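Local coordinates for protein putative transporter (Clostridium difficile 630, PDB 3LV9) that is a putative membrane transporter of the UPF0053 family whose CBS-domain pair, the part crystallised here, probably serves a regulatory role, at residues R32-E40 and Y59-L70. Residues are numbered along the deposited sequence; the frame is centred on the assembly and turned at random.
Sequences RTDMVCIYE and YPVCRKNKDDIL. With PO4 (phosphate ion), chain B.
Cys37 and Cys62 are joined by a disulfide that lies among Pro60, Ile69 and the ring of Tyr39. Cys62 SG stands above the face of that ring, 4.9 Å from its centroid and 23° off the normal, a sulfur-aromatic contact at some distance. Next to the disulfide, the extended chain of selenomethionine Met35 brings CE tip to tip with Ile69 CD1 (3.7 Å) and past the ring of Pro60; Met35 also touches Thr130 and Val133 of strand 130-135. On the sheet face that Ile38 shares with Val61, Ile38 CD1 and CG1 rest against Tyr59 CB; Val36, in the loop before strand 38-39, lies beside Tyr59, its CG1 meeting the ring edge at CE1 (3.7 Å), next to helix 44-53. The backbones run parallel, Ile38 beside Val61 and Tyr39 beside Cys62: Ile38 N donates to Pro60 O, Cys62 N to Ile38 O and Glu40 N to Cys62 O. With helix 44-53 between them in the chain, these parallel strands make a beta-alpha-beta unit of the first CBS domain, and a type I turn, Asn65 to Asp68, leads into antiparallel strand 69-74. In this turn Asn65 OD1 accepts from Asp67 N, an Asx turn. Lys66 CB lies over one face of the Arg32 guanidinium, whose exact position is doubtful; extended beyond CG, the lysine carries NZ to Arg32 O (3.2 Å), which Met35 N reaches from the opposite face of the carbonyl plane. The same NZ binds O4 of a phosphate, probably from the crystallisation liquor, at 3.0 Å. Past the end of strand 38-39 Arg63, bent at chi3 (-74°), grips exposed Glu40 side-on: NE meets OE2 within the guanidinium plane but from above the carboxylate, while NH2 takes OE1 on its syn side at 3.1 Å.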
loop_
_atom_site.group_PDB
_atom_site.type_symbol
_atom_site.label_atom_id
_atom_site.label_comp_id
_atom_site.label_asym_id
_atom_site.label_seq_id
_atom_site.Cartn_x
_atom_site.Cartn_y
_atom_site.Cartn_z
ATOM N N ARG A 32 4.596 6.893 18.179
ATOM C CA ARG A 32 6.019 7.156 18.023
ATOM C C ARG A 32 6.836 5.894 18.212
ATOM O O ARG A 32 7.663 5.573 17.352
ATOM C CB ARG A 32 6.491 8.247 19.001
ATOM C CG ARG A 32 7.968 8.691 18.793
ATOM C CD ARG A 32 8.573 9.409 20.011
ATOM N NE ARG A 32 10.048 9.623 19.903
ATOM C CZ ARG A 32 10.585 10.696 19.349
ATOM N NH1 ARG A 32 9.777 11.631 18.880
ATOM N NH2 ARG A 32 11.898 10.860 19.283
ATOM N N THR A 33 6.570 5.128 19.274
ATOM C CA THR A 33 7.462 3.996 19.580
ATOM C C THR A 33 7.392 2.885 18.551
ATOM O O THR A 33 8.417 2.215 18.303
ATOM C CB THR A 33 7.316 3.440 21.070
ATOM O OG1 THR A 33 8.417 2.576 21.345
ATOM C CG2 THR A 33 6.066 2.670 21.304
ATOM N N ASP A 34 6.216 2.725 17.914
ATOM C CA ASP A 34 5.996 1.637 16.929
ATOM C C ASP A 34 6.189 2.094 15.492
ATOM O O ASP A 34 6.245 1.297 14.559
ATOM C CB ASP A 34 4.608 1.070 17.091
ATOM C CG ASP A 34 4.423 0.372 18.445
ATOM O OD1 ASP A 34 5.364 -0.322 18.870
ATOM O OD2 ASP A 34 3.358 0.511 19.091
HETATM N N MSE A 35 6.317 3.391 15.316
HETATM C CA MSE A 35 6.521 3.967 14.004
HETATM C C MSE A 35 7.909 3.591 13.481
HETATM O O MSE A 35 8.901 3.662 14.210
HETATM C CB MSE A 35 6.337 5.481 14.117
HETATM C CG MSE A 35 7.138 6.308 13.186
HETATM SE SE MSE A 35 6.750 8.202 13.470
HETATM C CE MSE A 35 8.288 8.971 12.579
ATOM N N VAL A 36 7.987 3.183 12.237
ATOM C CA VAL A 36 9.281 2.964 11.642
ATOM C C VAL A 36 9.752 4.094 10.747
ATOM O O VAL A 36 9.138 4.396 9.755
ATOM C CB VAL A 36 9.295 1.669 10.863
ATOM C CG1 VAL A 36 10.521 1.615 10.012
ATOM C CG2 VAL A 36 9.275 0.472 11.841
ATOM N N CYS A 37 10.878 4.687 11.116
ATOM C CA CYS A 37 11.535 5.747 10.379
ATOM C C CYS A 37 12.764 5.186 9.715
ATOM O O CYS A 37 13.523 4.451 10.332
ATOM C CB CYS A 37 12.000 6.874 11.336
ATOM S SG CYS A 37 11.818 8.500 10.545
ATOM N N ILE A 38 12.993 5.569 8.470
ATOM C CA ILE A 38 14.252 5.365 7.856
ATOM C C ILE A 38 15.116 6.555 8.225
ATOM O O ILE A 38 14.766 7.679 7.882
ATOM C CB ILE A 38 14.100 5.342 6.348
ATOM C CG1 ILE A 38 13.290 4.115 5.908
ATOM C CG2 ILE A 38 15.481 5.279 5.697
ATOM C CD1 ILE A 38 13.237 3.931 4.430
ATOM N N TYR A 39 16.246 6.349 8.890
ATOM C CA TYR A 39 17.124 7.489 9.211
ATOM C C TYR A 39 18.022 7.785 8.003
ATOM O O TYR A 39 18.384 6.871 7.260
ATOM C CB TYR A 39 17.959 7.211 10.467
ATOM C CG TYR A 39 17.123 7.010 11.724
ATOM C CD1 TYR A 39 16.908 8.047 12.609
ATOM C CD2 TYR A 39 16.580 5.784 12.037
ATOM C CE1 TYR A 39 16.158 7.881 13.746
ATOM C CE2 TYR A 39 15.806 5.615 13.193
ATOM C CZ TYR A 39 15.596 6.675 14.020
ATOM O OH TYR A 39 14.835 6.535 15.148
ATOM N N GLU A 40 18.402 9.035 7.793
ATOM C CA GLU A 40 19.261 9.306 6.630
ATOM C C GLU A 40 20.606 8.573 6.717
ATOM O O GLU A 40 21.224 8.328 5.705
ATOM C CB GLU A 40 19.425 10.827 6.296
ATOM C CG GLU A 40 20.092 11.673 7.325
ATOM C CD GLU A 40 20.246 13.167 6.907
ATOM O OE1 GLU A 40 19.996 13.571 5.741
ATOM O OE2 GLU A 40 20.619 13.951 7.782
ATOM N N TYR A 59 7.343 5.339 4.016
ATOM C CA TYR A 59 8.127 5.474 5.224
ATOM C C TYR A 59 8.604 6.888 5.390
ATOM O O TYR A 59 9.201 7.468 4.492
ATOM C CB TYR A 59 9.326 4.563 5.225
ATOM C CG TYR A 59 9.033 3.080 5.339
ATOM C CD1 TYR A 59 9.178 2.408 6.573
ATOM C CD2 TYR A 59 8.666 2.337 4.231
ATOM C CE1 TYR A 59 8.933 1.028 6.690
ATOM C CE2 TYR A 59 8.407 0.935 4.335
ATOM C CZ TYR A 59 8.558 0.303 5.567
ATOM O OH TYR A 59 8.310 -1.059 5.698
ATOM N N PRO A 60 8.378 7.440 6.566
ATOM C CA PRO A 60 9.041 8.643 6.939
ATOM C C PRO A 60 10.548 8.475 7.025
ATOM O O PRO A 60 11.009 7.412 7.348
ATOM C CB PRO A 60 8.456 8.961 8.303
ATOM C CG PRO A 60 8.080 7.646 8.861
ATOM C CD PRO A 60 7.738 6.766 7.708
ATOM N N VAL A 61 11.271 9.550 6.699
ATOM C CA VAL A 61 12.683 9.634 6.770
ATOM C C VAL A 61 12.997 10.665 7.879
ATOM O O VAL A 61 12.402 11.769 7.917
ATOM C CB VAL A 61 13.247 10.112 5.421
ATOM C CG1 VAL A 61 14.704 10.417 5.520
ATOM C CG2 VAL A 61 12.986 9.083 4.344
ATOM N N CYS A 62 13.892 10.276 8.780
ATOM C CA CYS A 62 14.348 11.077 9.913
ATOM C C CYS A 62 15.822 11.370 9.882
ATOM O O CYS A 62 16.589 10.562 9.454
ATOM C CB CYS A 62 14.124 10.346 11.228
ATOM S SG CYS A 62 12.607 9.624 11.461
ATOM N N ARG A 63 16.199 12.515 10.411
ATOM C CA ARG A 63 17.582 12.870 10.666
ATOM C C ARG A 63 17.772 12.744 12.156
ATOM O O ARG A 63 17.142 13.452 12.940
ATOM C CB ARG A 63 17.829 14.306 10.176
ATOM C CG ARG A 63 19.137 15.015 10.551
ATOM C CD ARG A 63 19.235 16.387 9.802
ATOM N NE ARG A 63 19.554 16.166 8.372
ATOM C CZ ARG A 63 19.284 17.000 7.349
ATOM N NH1 ARG A 63 18.677 18.172 7.539
ATOM N NH2 ARG A 63 19.618 16.655 6.096
ATOM N N LYS A 64 18.601 11.788 12.540
ATOM C CA LYS A 64 19.031 11.599 13.933
ATOM C C LYS A 64 17.981 10.983 14.852
ATOM O O LYS A 64 18.224 9.938 15.454
ATOM C CB LYS A 64 19.588 12.911 14.545
ATOM C CG LYS A 64 20.992 13.299 14.076
ATOM C CD LYS A 64 21.936 12.092 14.025
ATOM C CE LYS A 64 23.331 12.372 14.594
ATOM N NZ LYS A 64 24.159 11.094 14.647
ATOM N N ASN A 65 16.848 11.649 14.996
ATOM C CA ASN A 65 15.767 11.184 15.857
ATOM C C ASN A 65 14.395 11.359 15.202
ATOM O O ASN A 65 14.245 12.025 14.176
ATOM C CB ASN A 65 15.796 11.940 17.171
ATOM C CG ASN A 65 15.733 13.412 16.959
ATOM O OD1 ASN A 65 14.677 13.947 16.631
ATOM N ND2 ASN A 65 16.869 14.080 17.083
ATOM N N LYS A 66 13.387 10.765 15.820
ATOM C CA LYS A 66 12.054 10.724 15.241
ATOM C C LYS A 66 11.324 12.099 15.308
ATOM O O LYS A 66 10.230 12.231 14.777
ATOM C CB LYS A 66 11.239 9.619 15.921
ATOM C CG LYS A 66 11.483 8.193 15.369
ATOM C CD LYS A 66 10.740 7.148 16.195
ATOM C CE LYS A 66 11.027 5.699 15.721
ATOM N NZ LYS A 66 10.696 4.700 16.840
ATOM N N ASP A 67 11.936 13.109 15.938
ATOM C CA ASP A 67 11.344 14.470 15.991
ATOM C C ASP A 67 11.836 15.400 14.886
ATOM O O ASP A 67 11.358 16.539 14.743
ATOM C CB ASP A 67 11.690 15.149 17.309
ATOM C CG ASP A 67 11.077 14.479 18.464
ATOM O OD1 ASP A 67 10.064 13.769 18.274
ATOM O OD2 ASP A 67 11.599 14.693 19.564
ATOM N N ASP A 68 12.822 14.920 14.133
ATOM C CA ASP A 68 13.323 15.655 12.976
ATOM C C ASP A 68 12.977 14.891 11.720
ATOM O O ASP A 68 13.807 14.237 11.170
ATOM C CB ASP A 68 14.833 15.901 13.106
ATOM C CG ASP A 68 15.373 16.872 12.029
ATOM O OD1 ASP A 68 14.545 17.409 11.233
ATOM O OD2 ASP A 68 16.616 17.085 11.984
ATOM N N ILE A 69 11.720 14.971 11.309
ATOM C CA ILE A 69 11.274 14.345 10.070
ATOM C C ILE A 69 11.635 15.204 8.867
ATOM O O ILE A 69 11.301 16.377 8.823
ATOM C CB ILE A 69 9.759 14.173 10.014
ATOM C CG1 ILE A 69 9.261 13.385 11.220
ATOM C CG2 ILE A 69 9.354 13.476 8.709
ATOM C CD1 ILE A 69 9.880 12.097 11.380
ATOM N N LEU A 70 12.272 14.601 7.872
ATOM C CA LEU A 70 12.623 15.291 6.636
ATOM C C LEU A 70 11.544 15.172 5.526
ATOM O O LEU A 70 11.461 16.002 4.608
ATOM C CB LEU A 70 13.940 14.718 6.126
ATOM C CG LEU A 70 15.130 14.697 7.089
ATOM C CD1 LEU A 70 16.368 14.198 6.278
ATOM C CD2 LEU A 70 15.400 16.067 7.716
HETATM P P PO4 B . 14.327 3.583 16.601
HETATM O O1 PO4 B . 14.613 2.929 17.936
HETATM O O2 PO4 B . 14.197 5.061 16.844
HETATM O O3 PO4 B . 15.447 3.407 15.608
HETATM O O4 PO4 B . 13.057 2.956 16.074
#